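Minor fimbrium subunit Mfa5 (Porphyromonas gingivalis ATCC 33277, PDB 6TO1) serves as an accessory subunit of the minor fimbriae, pili that mediate biofilm formation and adhesion to host cells and other oral bacteria. Local coordinates at residues Val266-Val278 against Pro288-Arg300. Sequence-based numbering, arbitrary orientation. Where two conformers were deposited one is given.
Sequences VIQGAINFPTNYV and PNYPTHSSKVGRR
The His293 ring carries Ile271 CD1 on one face, a CH-pi contact in which the methyl stands 3.5 Å from the ring centroid and 7° off the normal. Gln268 OE1 comes to the ring edge in its plane, 3.2 Å from His293 CE1, with the amide turned 68° to the ring. The Gln268 chain, bent at chi2 (69°), carries its amide there; Gln268 NE2 donates to Asn272 OD1, from above the carbonyl plane, and to a water that also bonds His293 NE2, while His293 ND1 is hydrogen-bonded to Glu255 OE2. Pro274 CB and Val278 CB approach the Tyr290 ring obliquely, and a water in the ring plane links Tyr290 OH to Val278 O.

Between the rings the packing is aliphatic: Val278 CG2 meets Pro291 CD head-on at 3.6 Å, and Ala270 CB presses on Pro291 CG. No direct hydrogen bond joins the segments; a water donates to both Ala270 O and Pro291 O. The example illustrates how a loop can lie across two consecutive helices, 262-272 and 274-277, through apolar contacts and bridging waters. Pro288, packed on Val278, has its side chain about 6 Å from the bound calcium ion, whose ligands include Asn280 and Asn281 between the segments. The loop's type I turn, Thr292 to Ser295, leads into strand 296-298, which runs between strands 252-253 and 336-338, with Tyr337 touching Val278 and Pro291, while helix 369-378 packs on Val266 through Leu370.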
loop_
_atom_site.group_PDB
_atom_site.type_symbol
_atom_site.label_atom_id
_atom_site.label_comp_id
_atom_site.label_asym_id
_atom_site.label_seq_id
_atom_site.Cartn_x
_atom_site.Cartn_y
_atom_site.Cartn_z
ATOM N N VAL A 266 -8.908 -47.786 8.120
ATOM C CA VAL A 266 -8.719 -48.680 6.997
ATOM C C VAL A 266 -8.556 -50.106 7.483
ATOM O O VAL A 266 -8.983 -51.050 6.809
ATOM C CB VAL A 266 -7.535 -48.237 6.115
ATOM C CG1 VAL A 266 -6.183 -48.591 6.690
ATOM C CG2 VAL A 266 -7.667 -48.860 4.759
ATOM N N ILE A 267 -7.949 -50.297 8.653
ATOM C CA ILE A 267 -7.791 -51.648 9.180
ATOM C C ILE A 267 -9.149 -52.218 9.555
ATOM O O ILE A 267 -9.516 -53.316 9.133
ATOM C CB ILE A 267 -6.814 -51.655 10.368
ATOM C CG1 ILE A 267 -5.396 -51.401 9.859
ATOM C CG2 ILE A 267 -6.879 -52.996 11.126
ATOM C CD1 ILE A 267 -4.353 -51.164 10.968
ATOM N N GLN A 268 -9.933 -51.461 10.332
ATOM C CA GLN A 268 -11.269 -51.927 10.679
ATOM C C GLN A 268 -12.106 -52.132 9.432
ATOM O O GLN A 268 -12.880 -53.086 9.352
ATOM C CB GLN A 268 -11.975 -50.945 11.614
ATOM C CG GLN A 268 -13.329 -51.433 12.096
ATOM C CD GLN A 268 -13.206 -52.611 13.058
ATOM O OE1 GLN A 268 -12.761 -52.451 14.184
ATOM N NE2 GLN A 268 -13.575 -53.796 12.599
ATOM N N GLY A 269 -11.979 -51.234 8.450
ATOM C CA GLY A 269 -12.790 -51.364 7.253
ATOM C C GLY A 269 -12.458 -52.626 6.494
ATOM O O GLY A 269 -13.345 -53.338 6.016
ATOM N N ALA A 270 -11.165 -52.943 6.411
ATOM C CA ALA A 270 -10.738 -54.129 5.693
ATOM C C ALA A 270 -11.050 -55.399 6.462
ATOM O O ALA A 270 -11.176 -56.457 5.850
ATOM C CB ALA A 270 -9.229 -54.054 5.401
ATOM N N ILE A 271 -11.149 -55.325 7.793
ATOM C CA ILE A 271 -11.663 -56.458 8.551
ATOM C C ILE A 271 -13.135 -56.685 8.209
ATOM O O ILE A 271 -13.552 -57.819 7.965
ATOM C CB ILE A 271 -11.452 -56.252 10.068
ATOM C CG1 ILE A 271 -9.960 -56.364 10.432
ATOM C CG2 ILE A 271 -12.317 -57.240 10.893
ATOM C CD1 ILE A 271 -9.616 -55.783 11.813
ATOM N N ASN A 272 -13.922 -55.606 8.113
ATOM C CA ASN A 272 -15.358 -55.713 7.891
ATOM C C ASN A 272 -15.705 -56.034 6.451
ATOM O O ASN A 272 -16.675 -56.756 6.191
ATOM C CB ASN A 272 -16.061 -54.414 8.302
ATOM C CG ASN A 272 -15.990 -54.164 9.801
ATOM O OD1 ASN A 272 -15.473 -54.989 10.547
ATOM N ND2 ASN A 272 -16.468 -53.004 10.234
ATOM N N PHE A 273 -14.946 -55.498 5.506
ATOM C CA PHE A 273 -15.243 -55.596 4.078
ATOM C C PHE A 273 -13.947 -55.934 3.338
ATOM O O PHE A 273 -13.451 -55.141 2.522
ATOM C CB PHE A 273 -15.825 -54.288 3.542
ATOM C CG PHE A 273 -17.086 -53.825 4.243
ATOM C CD1 PHE A 273 -18.276 -54.521 4.105
ATOM C CD2 PHE A 273 -17.078 -52.681 5.016
ATOM C CE1 PHE A 273 -19.436 -54.075 4.738
ATOM C CE2 PHE A 273 -18.220 -52.228 5.643
ATOM C CZ PHE A 273 -19.406 -52.932 5.501
ATOM N N PRO A 274 -13.386 -57.127 3.574
ATOM C CA PRO A 274 -12.034 -57.404 3.056
ATOM C C PRO A 274 -11.908 -57.281 1.547
ATOM O O PRO A 274 -10.906 -56.740 1.061
ATOM C CB PRO A 274 -11.758 -58.839 3.529
ATOM C CG PRO A 274 -13.111 -59.385 3.895
ATOM C CD PRO A 274 -13.913 -58.237 4.378
ATOM N N THR A 275 -12.889 -57.755 0.777
ATOM C CA THR A 275 -12.705 -57.732 -0.666
ATOM C C THR A 275 -12.964 -56.352 -1.261
ATOM O O THR A 275 -12.693 -56.149 -2.449
ATOM C CB THR A 275 -13.597 -58.781 -1.352
ATOM O OG1 THR A 275 -14.965 -58.478 -1.120
ATOM C CG2 THR A 275 -13.298 -60.175 -0.826
ATOM N N ASN A 276 -13.481 -55.401 -0.471
ATOM C CA ASN A 276 -13.606 -54.031 -0.942
ATOM C C ASN A 276 -12.286 -53.263 -0.796
ATOM O O ASN A 276 -12.047 -52.289 -1.525
ATOM C CB ASN A 276 -14.684 -53.287 -0.156
ATOM C CG ASN A 276 -16.094 -53.688 -0.556
ATOM O OD1 ASN A 276 -16.298 -54.478 -1.471
ATOM N ND2 ASN A 276 -17.075 -53.124 0.125
ATOM N N TYR A 277 -11.442 -53.668 0.153
ATOM C CA TYR A 277 -10.249 -52.912 0.532
ATOM C C TYR A 277 -8.960 -53.478 -0.025
ATOM O O TYR A 277 -8.076 -52.711 -0.404
ATOM C CB TYR A 277 -10.125 -52.882 2.049
ATOM C CG TYR A 277 -10.979 -51.833 2.674
ATOM C CD1 TYR A 277 -10.462 -50.576 2.940
ATOM C CD2 TYR A 277 -12.287 -52.078 2.996
ATOM C CE1 TYR A 277 -11.222 -49.609 3.513
ATOM C CE2 TYR A 277 -13.077 -51.088 3.594
ATOM C CZ TYR A 277 -12.543 -49.854 3.820
ATOM O OH TYR A 277 -13.285 -48.839 4.395
ATOM N N VAL A 278 -8.801 -54.800 -0.044
ATOM C CA VAL A 278 -7.481 -55.401 -0.179
ATOM C C VAL A 278 -7.272 -55.875 -1.612
ATOM O O VAL A 278 -8.040 -56.699 -2.120
ATOM C CB VAL A 278 -7.287 -56.557 0.808
ATOM C CG1 VAL A 278 -5.909 -57.121 0.670
ATOM C CG2 VAL A 278 -7.531 -56.092 2.225
ATOM N N PRO A 288 -4.443 -62.639 -1.590
ATOM C CA PRO A 288 -3.636 -62.077 -0.505
ATOM C C PRO A 288 -4.023 -62.709 0.822
ATOM O O PRO A 288 -5.090 -63.296 0.963
ATOM C CB PRO A 288 -4.001 -60.588 -0.534
ATOM C CG PRO A 288 -5.417 -60.582 -1.014
ATOM C CD PRO A 288 -5.536 -61.737 -2.005
ATOM N N ASN A 289 -3.128 -62.598 1.797
ATOM C CA ASN A 289 -3.544 -62.702 3.187
ATOM C C ASN A 289 -4.300 -61.436 3.577
ATOM O O ASN A 289 -3.941 -60.333 3.152
ATOM C CB ASN A 289 -2.334 -62.893 4.086
ATOM C CG ASN A 289 -1.802 -64.307 4.007
ATOM O OD1 ASN A 289 -2.401 -65.229 4.530
ATOM N ND2 ASN A 289 -0.673 -64.476 3.358
ATOM N N TYR A 290 -5.349 -61.591 4.385
ATOM C CA TYR A 290 -6.188 -60.448 4.728
ATOM C C TYR A 290 -5.900 -59.919 6.131
ATOM O O TYR A 290 -5.404 -60.645 7.000
ATOM C CB TYR A 290 -7.662 -60.845 4.592
ATOM C CG TYR A 290 -8.088 -60.972 3.151
ATOM C CD1 TYR A 290 -8.559 -59.875 2.446
ATOM C CD2 TYR A 290 -7.986 -62.185 2.477
ATOM C CE1 TYR A 290 -8.918 -59.976 1.110
ATOM C CE2 TYR A 290 -8.362 -62.294 1.155
ATOM C CZ TYR A 290 -8.821 -61.197 0.479
ATOM O OH TYR A 290 -9.180 -61.289 -0.838
ATOM N N PRO A 291 -6.164 -58.637 6.366
ATOM C CA PRO A 291 -5.706 -57.997 7.605
ATOM C C PRO A 291 -6.569 -58.312 8.820
ATOM O O PRO A 291 -7.749 -58.653 8.725
ATOM C CB PRO A 291 -5.768 -56.499 7.287
ATOM C CG PRO A 291 -6.721 -56.391 6.158
ATOM C CD PRO A 291 -6.617 -57.651 5.373
ATOM N N THR A 292 -5.923 -58.192 9.967
ATOM C CA THR A 292 -6.533 -58.291 11.281
ATOM C C THR A 292 -6.166 -57.047 12.075
ATOM O O THR A 292 -5.442 -56.163 11.599
ATOM C CB THR A 292 -6.047 -59.546 12.020
ATOM O OG1 THR A 292 -4.667 -59.367 12.376
ATOM C CG2 THR A 292 -6.224 -60.777 11.169
ATOM N N HIS A 293 -6.651 -56.975 13.330
ATOM C CA HIS A 293 -6.329 -55.807 14.138
ATOM C C HIS A 293 -4.835 -55.647 14.382
ATOM O O HIS A 293 -4.391 -54.546 14.742
ATOM C CB HIS A 293 -7.072 -55.871 15.482
ATOM C CG HIS A 293 -8.523 -55.526 15.381
ATOM N ND1 HIS A 293 -8.962 -54.277 14.999
ATOM C CD2 HIS A 293 -9.634 -56.269 15.595
ATOM C CE1 HIS A 293 -10.282 -54.268 14.970
ATOM N NE2 HIS A 293 -10.715 -55.460 15.342
ATOM N N SER A 294 -4.048 -56.703 14.215
ATOM C CA SER A 294 -2.608 -56.641 14.440
ATOM C C SER A 294 -1.813 -56.321 13.176
ATOM O O SER A 294 -0.593 -56.173 13.250
ATOM C CB SER A 294 -2.114 -57.972 15.019
ATOM O OG SER A 294 -2.729 -58.191 16.281
ATOM N N SER A 295 -2.474 -56.199 12.036
ATOM C CA SER A 295 -1.770 -55.908 10.791
ATOM C C SER A 295 -1.177 -54.503 10.774
ATOM O O SER A 295 -1.544 -53.623 11.549
ATOM C CB SER A 295 -2.719 -56.079 9.612
ATOM O OG SER A 295 -3.119 -57.430 9.482
ATOM N N LYS A 296 -0.264 -54.286 9.830
ATOM C CA LYS A 296 0.496 -53.056 9.719
ATOM C C LYS A 296 0.221 -52.453 8.346
ATOM O O LYS A 296 0.143 -53.172 7.344
ATOM C CB LYS A 296 1.987 -53.310 9.916
ATOM C CG LYS A 296 2.335 -54.087 11.208
ATOM C CD LYS A 296 2.115 -53.269 12.461
ATOM C CE LYS A 296 2.731 -53.997 13.681
ATOM N NZ LYS A 296 2.515 -53.264 14.953
ATOM N N VAL A 297 0.055 -51.143 8.317
ATOM C CA VAL A 297 -0.227 -50.426 7.081
ATOM C C VAL A 297 0.821 -49.357 6.860
ATOM O O VAL A 297 1.521 -48.927 7.781
ATOM C CB VAL A 297 -1.650 -49.816 7.080
ATOM C CG1 VAL A 297 -2.687 -50.935 7.268
ATOM C CG2 VAL A 297 -1.808 -48.739 8.155
ATOM N N GLY A 298 0.914 -48.902 5.612
ATOM C CA GLY A 298 1.978 -47.977 5.270
ATOM C C GLY A 298 1.924 -46.715 6.120
ATOM O O GLY A 298 0.849 -46.179 6.413
ATOM N N ARG A 299 3.101 -46.247 6.521
ATOM C CA ARG A 299 3.199 -45.007 7.281
ATOM C C ARG A 299 2.853 -43.796 6.419
ATOM O O ARG A 299 2.823 -43.861 5.186
ATOM C CB ARG A 299 4.614 -44.849 7.842
ATOM C CG ARG A 299 4.908 -45.818 8.974
ATOM C CD ARG A 299 6.333 -45.684 9.476
ATOM N NE ARG A 299 6.474 -46.252 10.810
ATOM C CZ ARG A 299 6.146 -45.622 11.939
ATOM N NH1 ARG A 299 5.649 -44.389 11.909
ATOM N NH2 ARG A 299 6.312 -46.241 13.099
ATOM N N ARG A 300 2.606 -42.664 7.089
ATOM C CA ARG A 300 2.420 -41.403 6.381
ATOM C C ARG A 300 3.537 -40.412 6.688
ATOM O O ARG A 300 3.434 -39.247 6.302
ATOM C CB ARG A 300 1.048 -40.777 6.686
ATOM C CG ARG A 300 0.730 -40.589 8.139
ATOM C CD ARG A 300 -0.601 -39.831 8.271
ATOM N NE ARG A 300 -1.005 -39.657 9.656
ATOM C CZ ARG A 300 -1.903 -40.414 10.285
ATOM N NH1 ARG A 300 -2.506 -41.414 9.657
ATOM N NH2 ARG A 300 -2.170 -40.177 11.566
HETATM O O HOH W 1 -13.297 -56.125 14.587
HETATM O O HOH W 2 -9.640 -58.748 6.598
HETATM O O HOH W 3 -9.760 -58.848 -1.854
#